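Local atomic coordinates of export chaperone SatS (Mycobacterium tuberculosis H37Rv, PDB entry 6DNM), a protein that acts as a chaperone for proteins exported by the SecA2 pathway of Mycobacterium tuberculosis. Residues A[172-175]-A[176-180]; A[180-183]-A[184-188]. All coordinates share one frame; numbering follows the deposited sequence.

How the interactions relate
Interactions 1 and 2 are successive lengths of one helix, 170-185, and meet at Glu180, their centres about 12 Å apart. Both are partly buried. In interaction 1 the helix is regular: every backbone bond across it runs from residue i+4 to residue i, Trp176 and Leu179 face other helices, and the charged chains of Arg174 and Lys178 lie at the surface. Interaction 2, nearer the centre of the chain, is where the helix stops and strand 187-189 starts. There the bonding pattern changes, a serine hydroxyl takes up a backbone carbonyl, and the aliphatic part of an arginine, at its CG, lies over one face of a phenylalanine ring, while Val183 and Leu187 are buried.

Interaction 1: residues A[172-175]-A[176-180]; sequences AVRE and WEKLE
Four backbone bonds of the α-helical i+4 to i kind join 172-175 to 176-180, from Trp176 N to Ala172 O, Glu177 N to Val173 O, Lys178 N to Arg174 O and Leu179 N to Glu175 O; that of Glu177 is short, 2.8 Å from N to O, and fairly straight at 163°. One turn apart, Val173 and Glu177 meet where methyl CG1 of Val173 lies 3.9 Å from OE2 of Glu177. With CG anti to its own carbonyl carbon (chi1 -74°), Glu177 leans back toward the preceding turn, and its CG comes within 3.3 Å of Val173 O. Arg174 and Lys178 run side by side in the same direction. Bends at chi2 and chi3 bring NH2 of Arg174 to 3.7 Å from CD of Lys178, a contact of guanidinium with methylene, while NH2 and the Lys178 amine NZ stay 6.0 Å apart. The CG of Glu175 lies 3.3 Å above the plane of the Arg174 guanidinium, toward its rim; OE1 of Glu175 accepts a hydrogen bond from Leu149 N in helix 148-157. Trp176, large and mainly apolar, suits the buried side: it meets Phe108, Leu104, Leu127 and Leu149, and its NE1 gives a weak hydrogen bond to Glu180 OE1, 3.1 Å away. Small Ala172 packs on Leu152 and branched Leu179 on Leu149, both of helix 148-157. The chemistry thus divides round the helix, with apolar groups packed between helices and long charged chains along the surface. Repulsion between Arg174 and Lys178 is probably eased by solvent and by Glu175, whose OE2 makes a long, charge-only salt bridge to Arg174 NH1, 4.0 Å away.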
# COMPACT_ATOMS: atom_id res chain seq x y z
N ALA A 172 -17.90 13.04 2.23
CA ALA A 172 -16.67 12.30 2.50
C ALA A 172 -16.70 10.92 1.83
O ALA A 172 -15.69 10.47 1.29
CB ALA A 172 -16.46 12.17 4.00
N VAL A 173 -17.87 10.26 1.85
CA VAL A 173 -18.01 8.96 1.20
C VAL A 173 -17.75 9.06 -0.30
O VAL A 173 -17.01 8.25 -0.87
CB VAL A 173 -19.41 8.38 1.49
CG1 VAL A 173 -19.69 7.17 0.59
CG2 VAL A 173 -19.52 8.03 2.94
N ARG A 174 -18.38 10.04 -0.95
CA ARG A 174 -18.17 10.24 -2.38
C ARG A 174 -16.69 10.46 -2.69
O ARG A 174 -16.15 9.88 -3.65
CB ARG A 174 -18.98 11.45 -2.83
CG ARG A 174 -19.37 11.48 -4.30
CD ARG A 174 -18.27 12.06 -5.18
NE ARG A 174 -17.97 13.47 -4.92
CZ ARG A 174 -16.75 13.98 -4.96
NH1 ARG A 174 -16.56 15.27 -4.71
NH2 ARG A 174 -15.71 13.21 -5.26
N GLU A 175 -16.02 11.26 -1.87
CA GLU A 175 -14.60 11.52 -2.11
C GLU A 175 -13.77 10.27 -1.87
O GLU A 175 -12.83 9.99 -2.62
CB GLU A 175 -14.15 12.72 -1.26
CG GLU A 175 -14.74 14.04 -1.78
CD GLU A 175 -14.56 15.23 -0.85
OE1 GLU A 175 -13.91 15.09 0.20
OE2 GLU A 175 -15.06 16.33 -1.20
N TRP A 176 -14.12 9.48 -0.85
CA TRP A 176 -13.39 8.24 -0.62
C TRP A 176 -13.58 7.28 -1.79
O TRP A 176 -12.62 6.63 -2.22
CB TRP A 176 -13.84 7.56 0.67
CG TRP A 176 -13.20 6.22 0.79
CD1 TRP A 176 -13.77 5.01 0.51
CD2 TRP A 176 -11.84 5.95 1.15
NE1 TRP A 176 -12.86 4.00 0.70
CE2 TRP A 176 -11.66 4.55 1.09
CE3 TRP A 176 -10.77 6.75 1.53
CZ2 TRP A 176 -10.46 3.95 1.40
CZ3 TRP A 176 -9.57 6.15 1.84
CH2 TRP A 176 -9.42 4.76 1.77
N GLU A 177 -14.81 7.17 -2.29
CA GLU A 177 -15.06 6.27 -3.41
C GLU A 177 -14.22 6.64 -4.62
O GLU A 177 -13.68 5.76 -5.30
CB GLU A 177 -16.55 6.27 -3.76
CG GLU A 177 -17.39 5.52 -2.75
CD GLU A 177 -18.88 5.67 -2.97
OE1 GLU A 177 -19.30 6.65 -3.61
OE2 GLU A 177 -19.61 4.78 -2.49
N LYS A 178 -14.08 7.94 -4.88
CA LYS A 178 -13.24 8.39 -5.99
C LYS A 178 -11.78 8.04 -5.73
O LYS A 178 -11.06 7.60 -6.64
CB LYS A 178 -13.41 9.90 -6.17
CG LYS A 178 -12.90 10.45 -7.48
CD LYS A 178 -13.75 11.63 -7.92
CE LYS A 178 -13.23 12.26 -9.21
NZ LYS A 178 -13.19 11.31 -10.36
N LEU A 179 -11.33 8.20 -4.49
CA LEU A 179 -9.96 7.88 -4.15
C LEU A 179 -9.69 6.39 -4.26
O LEU A 179 -8.64 5.98 -4.77
CB LEU A 179 -9.65 8.42 -2.75
CG LEU A 179 -8.21 8.35 -2.26
CD1 LEU A 179 -7.27 9.06 -3.23
CD2 LEU A 179 -8.11 8.93 -0.87
N GLU A 180 -10.64 5.55 -3.82
CA GLU A 180 -10.44 4.11 -3.95
C GLU A 180 -10.42 3.67 -5.41
O GLU A 180 -9.66 2.76 -5.77
CB GLU A 180 -11.47 3.33 -3.12
CG GLU A 180 -11.12 1.84 -3.02
CD GLU A 180 -11.83 1.08 -1.89
OE1 GLU A 180 -12.74 1.63 -1.23
OE2 GLU A 180 -11.47 -0.10 -1.69

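Interaction 2: residues A[180-183]-A[184-188]; sequences ERFV and ESRLR
The C-terminal end of helix 170-185 is the setting, where the last turn gives way to strand 187-189. Glu184 N and Ser185 N still bond to the carbonyls four residues back, Glu180 O and Arg181 O. Arg186 N divides between two acceptors: its stronger bond, 2.9 Å, is of the tighter i+3 to i kind, to Val183 O from above that carbonyl plane, while the i+4 bond to Phe182 O has become weak. Phe182 O is gripped more firmly by Ser185 OG, which lies 2.7 Å away in the carbonyl plane on a lone pair. A chi1 of 85° turns this small hydroxyl back toward the helix, and OG also accepts a bond from Arg186 NE, 3.2 Å off and at 159°. Serine thereby links the carbonyl to the guanidinium. With CG anti to its carbonyl carbon (chi1 -57°), Arg186 sets CG over one face of the Phe182 ring, toward the rim, in a CH-pi contact 4.1 Å from the centroid; the bend at chi3 helps carry NE back to Ser185 OG. Apolar Val183 CG1 and Leu187 CD1 approach to 4.3 Å. Phe182 packs on helices 117-134 and 138-142 and Val183 on 117-134, whereas Leu187 rests on Ile50 and Val52 of strand 49-52, the parallel neighbour of 187-189.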
# COMPACT_ATOMS: atom_id res chain seq x y z
N GLU A 180 -10.64 5.55 -3.82
CA GLU A 180 -10.44 4.11 -3.95
C GLU A 180 -10.42 3.67 -5.41
O GLU A 180 -9.66 2.76 -5.77
CB GLU A 180 -11.47 3.33 -3.12
CG GLU A 180 -11.12 1.84 -3.02
CD GLU A 180 -11.83 1.08 -1.89
OE1 GLU A 180 -12.74 1.63 -1.23
OE2 GLU A 180 -11.47 -0.10 -1.69
N ARG A 181 -11.21 4.33 -6.27
CA ARG A 181 -11.12 4.06 -7.71
C ARG A 181 -9.75 4.42 -8.25
O ARG A 181 -9.19 3.69 -9.08
CB ARG A 181 -12.21 4.82 -8.47
CG ARG A 181 -13.61 4.22 -8.33
CD ARG A 181 -14.57 4.84 -9.36
NE ARG A 181 -14.81 6.26 -9.13
CZ ARG A 181 -15.74 6.76 -8.32
NH1 ARG A 181 -16.53 5.94 -7.63
NH2 ARG A 181 -15.88 8.07 -8.20
N PHE A 182 -9.18 5.54 -7.79
CA PHE A 182 -7.82 5.90 -8.20
C PHE A 182 -6.83 4.81 -7.78
O PHE A 182 -5.99 4.38 -8.58
CB PHE A 182 -7.41 7.24 -7.60
CG PHE A 182 -5.95 7.53 -7.76
CD1 PHE A 182 -5.43 7.92 -8.98
CD2 PHE A 182 -5.07 7.34 -6.70
CE1 PHE A 182 -4.08 8.15 -9.14
CE2 PHE A 182 -3.72 7.58 -6.84
CZ PHE A 182 -3.22 7.98 -8.07
N VAL A 183 -6.91 4.37 -6.53
CA VAL A 183 -6.01 3.32 -6.06
C VAL A 183 -6.13 2.09 -6.94
O VAL A 183 -5.12 1.52 -7.39
CB VAL A 183 -6.29 2.99 -4.58
CG1 VAL A 183 -5.50 1.79 -4.17
CG2 VAL A 183 -5.96 4.19 -3.72
N GLU A 184 -7.36 1.64 -7.19
CA GLU A 184 -7.55 0.46 -8.03
C GLU A 184 -6.95 0.64 -9.41
O GLU A 184 -6.40 -0.31 -9.98
CB GLU A 184 -9.03 0.10 -8.12
CG GLU A 184 -9.63 -0.40 -6.80
CD GLU A 184 -9.27 -1.84 -6.52
OE1 GLU A 184 -8.55 -2.45 -7.34
OE2 GLU A 184 -9.71 -2.38 -5.48
N SER A 185 -7.01 1.86 -9.96
CA SER A 185 -6.42 2.13 -11.27
C SER A 185 -4.91 1.97 -11.27
O SER A 185 -4.32 1.76 -12.34
CB SER A 185 -6.82 3.53 -11.75
OG SER A 185 -5.94 4.53 -11.24
N ARG A 186 -4.27 2.05 -10.10
CA ARG A 186 -2.82 1.96 -9.98
C ARG A 186 -2.33 0.55 -9.64
O ARG A 186 -1.12 0.34 -9.56
CB ARG A 186 -2.29 2.95 -8.94
CG ARG A 186 -2.66 4.40 -9.19
CD ARG A 186 -1.96 4.96 -10.41
NE ARG A 186 -2.74 4.70 -11.61
CZ ARG A 186 -2.26 4.85 -12.85
NH1 ARG A 186 -1.01 5.25 -13.03
NH2 ARG A 186 -3.04 4.59 -13.89
N LEU A 187 -3.24 -0.40 -9.43
CA LEU A 187 -2.87 -1.77 -9.11
C LEU A 187 -3.04 -2.62 -10.36
O LEU A 187 -4.17 -2.95 -10.75
CB LEU A 187 -3.76 -2.30 -7.98
CG LEU A 187 -3.78 -1.51 -6.68
CD1 LEU A 187 -4.64 -2.20 -5.62
CD2 LEU A 187 -2.38 -1.25 -6.15
N ARG A 188 -1.92 -3.00 -10.97
CA ARG A 188 -1.89 -3.78 -12.20
C ARG A 188 -1.91 -5.26 -11.84
O ARG A 188 -0.96 -5.78 -11.25
CB ARG A 188 -0.63 -3.43 -13.00
CG ARG A 188 -0.52 -4.11 -14.36
CD ARG A 188 0.92 -4.17 -14.87
NE ARG A 188 1.59 -2.87 -14.90
CZ ARG A 188 1.50 -1.98 -15.89
NH1 ARG A 188 0.76 -2.24 -16.96
NH2 ARG A 188 2.16 -0.83 -15.81